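Local coordinates for protein probable FAD-dependent oxidoreductase PA4991 (Pseudomonas aeruginosa PAO1, PDB 5EZ7) that binds one FAD per subunit and probably works as an FAD-dependent oxidoreductase of the DAO family, with a physiological substrate that is still unknown, at residues R95-H101 against L150-D156; K240-A244 against T256-H260. All blocks are in the same frame, centred on the assembly; numbering follows the deposited sequence.

Contact 1 of 2, residues R95-H101 against L150-D156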
loop_
_atom_site.group_PDB
_atom_site.type_symbol
_atom_site.label_atom_id
_atom_site.label_comp_id
_atom_site.label_asym_id
_atom_site.label_seq_id
_atom_site.Cartn_x
_atom_site.Cartn_y
_atom_site.Cartn_z
ATOM N N ARG A 95 -2.330 14.837 -1.057
ATOM C CA ARG A 95 -1.707 15.294 0.155
ATOM C C ARG A 95 -0.497 14.434 0.485
ATOM O O ARG A 95 -0.592 13.206 0.532
ATOM C CB ARG A 95 -2.692 15.202 1.318
ATOM C CG ARG A 95 -3.534 16.445 1.633
ATOM C CD ARG A 95 -4.255 16.264 3.000
ATOM N NE ARG A 95 -3.326 16.306 4.148
ATOM C CZ ARG A 95 -3.662 16.260 5.455
ATOM N NH1 ARG A 95 -2.703 16.336 6.392
ATOM N NH2 ARG A 95 -4.936 16.133 5.859
ATOM N N LEU A 96 0.641 15.091 0.675
ATOM C CA LEU A 96 1.760 14.507 1.376
ATOM C C LEU A 96 1.649 14.829 2.858
ATOM O O LEU A 96 1.367 15.963 3.238
ATOM C CB LEU A 96 3.058 15.121 0.897
ATOM C CG LEU A 96 3.507 14.881 -0.528
ATOM C CD1 LEU A 96 4.938 15.431 -0.676
ATOM C CD2 LEU A 96 3.395 13.394 -0.851
ATOM N N LEU A 97 1.881 13.841 3.694
ATOM C CA LEU A 97 2.013 14.118 5.099
ATOM C C LEU A 97 3.353 14.836 5.350
ATOM O O LEU A 97 3.401 15.785 6.126
ATOM C CB LEU A 97 1.841 12.833 5.940
ATOM C CG LEU A 97 0.417 12.238 5.939
ATOM C CD1 LEU A 97 0.339 10.954 6.759
ATOM C CD2 LEU A 97 -0.638 13.227 6.433
ATOM N N SER A 98 4.416 14.427 4.647
ATOM C CA SER A 98 5.725 15.026 4.837
ATOM C C SER A 98 6.480 14.955 3.553
ATOM O O SER A 98 6.403 13.973 2.810
ATOM C CB SER A 98 6.499 14.277 5.913
ATOM O OG SER A 98 7.720 14.912 6.240
ATOM N N GLU A 99 7.226 16.012 3.295
ATOM C CA GLU A 99 8.036 16.125 2.089
ATOM C C GLU A 99 9.296 15.276 2.187
ATOM O O GLU A 99 10.031 15.161 1.216
ATOM C CB GLU A 99 8.455 17.583 1.912
ATOM C CG GLU A 99 7.288 18.547 1.742
ATOM C CD GLU A 99 7.173 19.081 0.332
ATOM O OE1 GLU A 99 7.280 18.278 -0.622
ATOM O OE2 GLU A 99 7.003 20.317 0.177
ATOM N N ALA A 100 9.570 14.752 3.382
ATOM C CA ALA A 100 10.771 14.016 3.670
ATOM C C ALA A 100 10.493 13.050 4.814
ATOM O O ALA A 100 9.688 13.321 5.709
ATOM C CB ALA A 100 11.874 14.965 4.055
ATOM N N HIS A 101 11.135 11.899 4.733
ATOM C CA HIS A 101 11.213 10.952 5.826
ATOM C C HIS A 101 12.658 11.024 6.286
ATOM O O HIS A 101 13.529 11.324 5.493
ATOM C CB HIS A 101 10.845 9.564 5.333
ATOM C CG HIS A 101 10.837 8.542 6.410
ATOM N ND1 HIS A 101 9.778 8.391 7.280
ATOM C CD2 HIS A 101 11.765 7.629 6.785
ATOM C CE1 HIS A 101 10.045 7.423 8.136
ATOM N NE2 HIS A 101 11.236 6.933 7.849
ATOM N N LEU A 150 15.951 12.373 4.066
ATOM C CA LEU A 150 16.016 11.520 2.866
ATOM C C LEU A 150 15.140 12.087 1.769
ATOM O O LEU A 150 14.277 12.943 2.021
ATOM C CB LEU A 150 15.569 10.094 3.178
ATOM C CG LEU A 150 16.310 9.407 4.331
ATOM C CD1 LEU A 150 15.589 8.152 4.782
ATOM C CD2 LEU A 150 17.743 9.084 3.949
ATOM N N THR A 151 15.365 11.585 0.555
ATOM C CA THR A 151 14.531 11.892 -0.621
ATOM C C THR A 151 13.197 11.185 -0.550
ATOM O O THR A 151 12.290 11.531 -1.280
ATOM C CB THR A 151 15.192 11.449 -1.963
ATOM O OG1 THR A 151 15.409 10.019 -1.963
ATOM C CG2 THR A 151 16.516 12.208 -2.202
ATOM N N GLU A 152 13.110 10.164 0.291
ATOM C CA GLU A 152 11.867 9.458 0.546
ATOM C C GLU A 152 10.733 10.413 0.966
ATOM O O GLU A 152 10.979 11.446 1.541
ATOM C CB GLU A 152 12.097 8.379 1.614
ATOM C CG GLU A 152 13.139 7.310 1.255
ATOM C CD GLU A 152 13.225 6.164 2.281
ATOM O OE1 GLU A 152 14.012 5.196 2.023
ATOM O OE2 GLU A 152 12.499 6.209 3.318
ATOM N N ILE A 153 9.501 10.046 0.648
ATOM C CA ILE A 153 8.333 10.917 0.766
ATOM C C ILE A 153 7.350 10.172 1.611
ATOM O O ILE A 153 7.340 8.924 1.567
ATOM C CB ILE A 153 7.550 11.064 -0.563
ATOM C CG1 ILE A 153 8.434 11.278 -1.770
ATOM C CG2 ILE A 153 6.562 12.218 -0.499
ATOM C CD1 ILE A 153 7.711 10.928 -3.066
ATOM N N VAL A 154 6.463 10.900 2.295
ATOM C CA VAL A 154 5.342 10.261 3.008
ATOM C C VAL A 154 3.991 10.785 2.566
ATOM O O VAL A 154 3.702 11.961 2.730
ATOM C CB VAL A 154 5.442 10.443 4.521
ATOM C CG1 VAL A 154 4.342 9.650 5.220
ATOM C CG2 VAL A 154 6.833 10.037 4.991
ATOM N N PHE A 155 3.167 9.863 2.066
ATOM C CA PHE A 155 1.895 10.159 1.418
ATOM C C PHE A 155 0.797 10.004 2.438
ATOM O O PHE A 155 0.891 9.153 3.278
ATOM C CB PHE A 155 1.616 9.185 0.240
ATOM C CG PHE A 155 2.035 9.705 -1.108
ATOM C CD1 PHE A 155 3.365 9.751 -1.462
ATOM C CD2 PHE A 155 1.100 10.159 -2.030
ATOM C CE1 PHE A 155 3.778 10.253 -2.709
ATOM C CE2 PHE A 155 1.507 10.670 -3.270
ATOM C CZ PHE A 155 2.852 10.731 -3.599
ATOM N N ASP A 156 -0.232 10.831 2.346
ATOM C CA ASP A 156 -1.525 10.585 3.011
ATOM C C ASP A 156 -2.241 9.531 2.158
ATOM O O ASP A 156 -2.796 9.852 1.093
ATOM C CB ASP A 156 -2.368 11.887 3.081
ATOM C CG ASP A 156 -3.771 11.674 3.696
ATOM O OD1 ASP A 156 -4.017 10.571 4.228
ATOM O OD2 ASP A 156 -4.624 12.608 3.668
#
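L96 lays its CD2 methyl squarely over the ring of F155, 3.6 Å from the ring centroid and only 11° off the ring normal, a CH-pi contact. CG of L96 stands beside its own backbone N (chi1 -66°), which brings the end of the side chain back to the partner strand although its CB points away. The same CD2 also packs on CG2 of I153 at 3.4 Å, so one branched leucine spans two residues, while W79 meets the F155 ring edge-to-face.

Strand 153-155 runs between strands 52-53 and 96-98, antiparallel to both. Its pairing with 96-98 is interrupted by a classic beta bulge in which L97 and S98 both face V154. The amide N of S98 bonds to O of V154 at 3.2 Å; the L97 amide reaches the same oxygen only weakly. The bulge turns L97 toward the partner, where its CB meets CG1 of V154 at 4.1 Å. Beyond it, OG of S98 donates to O of A100 at 2.6 Å, on a lone pair, linking the two across the short loop.

OD2 of D156 sits over one face of the R95 guanidinium, a long salt bridge of charges alone; D156 is also the N-cap of helix 157-168, where a carboxylate suits.

The H101 ring and E152 carboxylate run side by side, their planes 23° apart, with CD2 of H101 3.8 Å from OE2 of E152. E152 also touches FAD-binding I52. Its two oxygens fare differently: the backbone N of G55 hydrogen-bonds to OE1, whereas OE2 is buried with no polar partner in the model.

Contact 2 of 2, residues K240-A244 against T256-H260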
loop_
_atom_site.group_PDB
_atom_site.type_symbol
_atom_site.label_atom_id
_atom_site.label_comp_id
_atom_site.label_asym_id
_atom_site.label_seq_id
_atom_site.Cartn_x
_atom_site.Cartn_y
_atom_site.Cartn_z
ATOM N N LYS A 240 3.885 16.240 18.137
ATOM C CA LYS A 240 4.445 17.103 17.127
ATOM C C LYS A 240 4.813 16.202 15.945
ATOM O O LYS A 240 5.178 15.026 16.141
ATOM C CB LYS A 240 5.652 17.858 17.664
ATOM C CG LYS A 240 5.303 18.751 18.848
ATOM C CD LYS A 240 6.307 19.880 19.034
ATOM C CE LYS A 240 6.011 20.783 20.231
ATOM N NZ LYS A 240 6.610 20.264 21.510
ATOM N N PRO A 241 4.681 16.739 14.718
ATOM C CA PRO A 241 4.935 15.903 13.537
ATOM C C PRO A 241 6.375 15.297 13.504
ATOM O O PRO A 241 7.361 15.955 13.863
ATOM C CB PRO A 241 4.695 16.829 12.355
ATOM C CG PRO A 241 4.109 18.083 12.902
ATOM C CD PRO A 241 4.300 18.129 14.381
ATOM N N LEU A 242 6.429 14.044 13.075
ATOM C CA LEU A 242 7.598 13.259 13.007
ATOM C C LEU A 242 7.418 12.101 12.006
ATOM O O LEU A 242 6.378 11.353 12.027
ATOM C CB LEU A 242 7.834 12.669 14.369
ATOM C CG LEU A 242 9.036 11.754 14.534
ATOM C CD1 LEU A 242 10.354 12.418 14.075
ATOM C CD2 LEU A 242 9.050 11.367 15.990
ATOM N N TYR A 243 8.426 11.942 11.150
ATOM C CA TYR A 243 8.458 10.867 10.139
ATOM C C TYR A 243 9.892 10.337 10.113
ATOM O O TYR A 243 10.765 10.989 9.548
ATOM C CB TYR A 243 8.026 11.410 8.768
ATOM C CG TYR A 243 6.671 12.077 8.834
ATOM C CD1 TYR A 243 6.526 13.412 9.226
ATOM C CD2 TYR A 243 5.523 11.358 8.557
ATOM C CE1 TYR A 243 5.265 13.991 9.308
ATOM C CE2 TYR A 243 4.275 11.930 8.648
ATOM C CZ TYR A 243 4.144 13.232 9.027
ATOM O OH TYR A 243 2.868 13.742 9.119
ATOM N N ALA A 244 10.157 9.195 10.754
ATOM C CA ALA A 244 11.533 8.796 10.961
ATOM C C ALA A 244 11.743 7.321 11.271
ATOM O O ALA A 244 10.905 6.694 11.889
ATOM C CB ALA A 244 12.146 9.655 12.066
ATOM N N THR A 256 9.802 2.898 13.727
ATOM C CA THR A 256 9.511 3.758 12.563
ATOM C C THR A 256 8.266 4.605 12.962
ATOM O O THR A 256 7.205 4.050 13.239
ATOM C CB THR A 256 9.306 2.906 11.239
ATOM O OG1 THR A 256 10.559 2.362 10.805
ATOM C CG2 THR A 256 8.781 3.722 10.071
ATOM N N VAL A 257 8.426 5.929 13.031
ATOM C CA VAL A 257 7.320 6.816 13.366
ATOM C C VAL A 257 6.795 7.553 12.141
ATOM O O VAL A 257 7.552 8.175 11.419
ATOM C CB VAL A 257 7.700 7.891 14.406
ATOM C CG1 VAL A 257 6.469 8.690 14.853
ATOM C CG2 VAL A 257 8.340 7.260 15.623
ATOM N N THR A 258 5.483 7.516 11.964
ATOM C CA THR A 258 4.778 8.458 11.085
ATOM C C THR A 258 3.666 9.162 11.863
ATOM O O THR A 258 3.103 8.596 12.804
ATOM C CB THR A 258 4.238 7.723 9.846
ATOM O OG1 THR A 258 3.541 6.514 10.242
ATOM C CG2 THR A 258 5.421 7.330 8.960
ATOM N N THR A 259 3.401 10.422 11.530
ATOM C CA THR A 259 2.346 11.217 12.191
ATOM C C THR A 259 1.128 11.394 11.272
ATOM O O THR A 259 1.273 11.796 10.125
ATOM C CB THR A 259 2.875 12.589 12.642
ATOM O OG1 THR A 259 3.978 12.361 13.504
ATOM C CG2 THR A 259 1.775 13.416 13.414
ATOM N N HIS A 260 -0.061 11.143 11.820
ATOM C CA HIS A 260 -1.316 11.200 11.078
ATOM C C HIS A 260 -2.361 12.134 11.746
ATOM O O HIS A 260 -2.893 11.798 12.785
ATOM C CB HIS A 260 -1.835 9.781 10.901
ATOM C CG HIS A 260 -0.796 8.847 10.334
ATOM N ND1 HIS A 260 -0.654 8.607 8.977
ATOM C CD2 HIS A 260 0.190 8.145 10.941
ATOM C CE1 HIS A 260 0.364 7.793 8.778
ATOM N NE2 HIS A 260 0.897 7.497 9.949
#
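The T259 side chain has OG1 beside the backbone N (chi1 -57°), which aims the hydroxyl across at L242; Y243 takes a similar first torsion (chi1 -55°), and its ring swings back along strand 255-261. OG1 of T259 donates to O of L242 at 3.0 Å, tilted about 15° from the carbonyl plane, while the phenol OH of Y243 makes a weak hydrogen bond to O of T259 at 2.7 Å. Threonine suits this place because its short hydroxyl can meet a neighbouring backbone carbonyl, and tyrosine because its long ring carries OH one residue further.

On the same face of the strand as the T259 hydroxyl, L242 crosses V257 at about a right angle, CD2 to CG1 3.9 Å, two branched apolar groups in a buried position. The backbones form one antiparallel hydrogen-bonded pair, A244 with V257: N of A244 bonds to O of V257 at 2.9 Å, and N of V257 to O of A244 at 2.8 Å.

Separately, T258 turns its OG1 to NE2 of H260 and to Q50, an FAD-binding residue. Loop 240-243, ahead of the regular pairing, is thus linked to the strand through hydroxyls, firmly by T259 to L242 and weakly by Y243 to T259.

How the contacts relate
Contacts 1 and 2 follow one another along the chain and touch in space, their centres about 10 Å apart. Y243 and H260 of contact 2 pack against the bulged strand of contact 1: CB of S98 lies 3.4 Å from CD1 of Y243, and CD1 of L97 3.4 Å from ND1 of H260. At the other end CE1 of H101 comes within 3.2 Å of N of A244. The middle of contact 1 lies in a small three-stranded sheet, and its H101-L150 end leads into the large mixed sheet that carries contact 2. Both border the FAD pocket: the side chains of V154 and T256 are about 7 Å and 6 Å from the cofactor, with I52 touching E152, H101, T256 and T258.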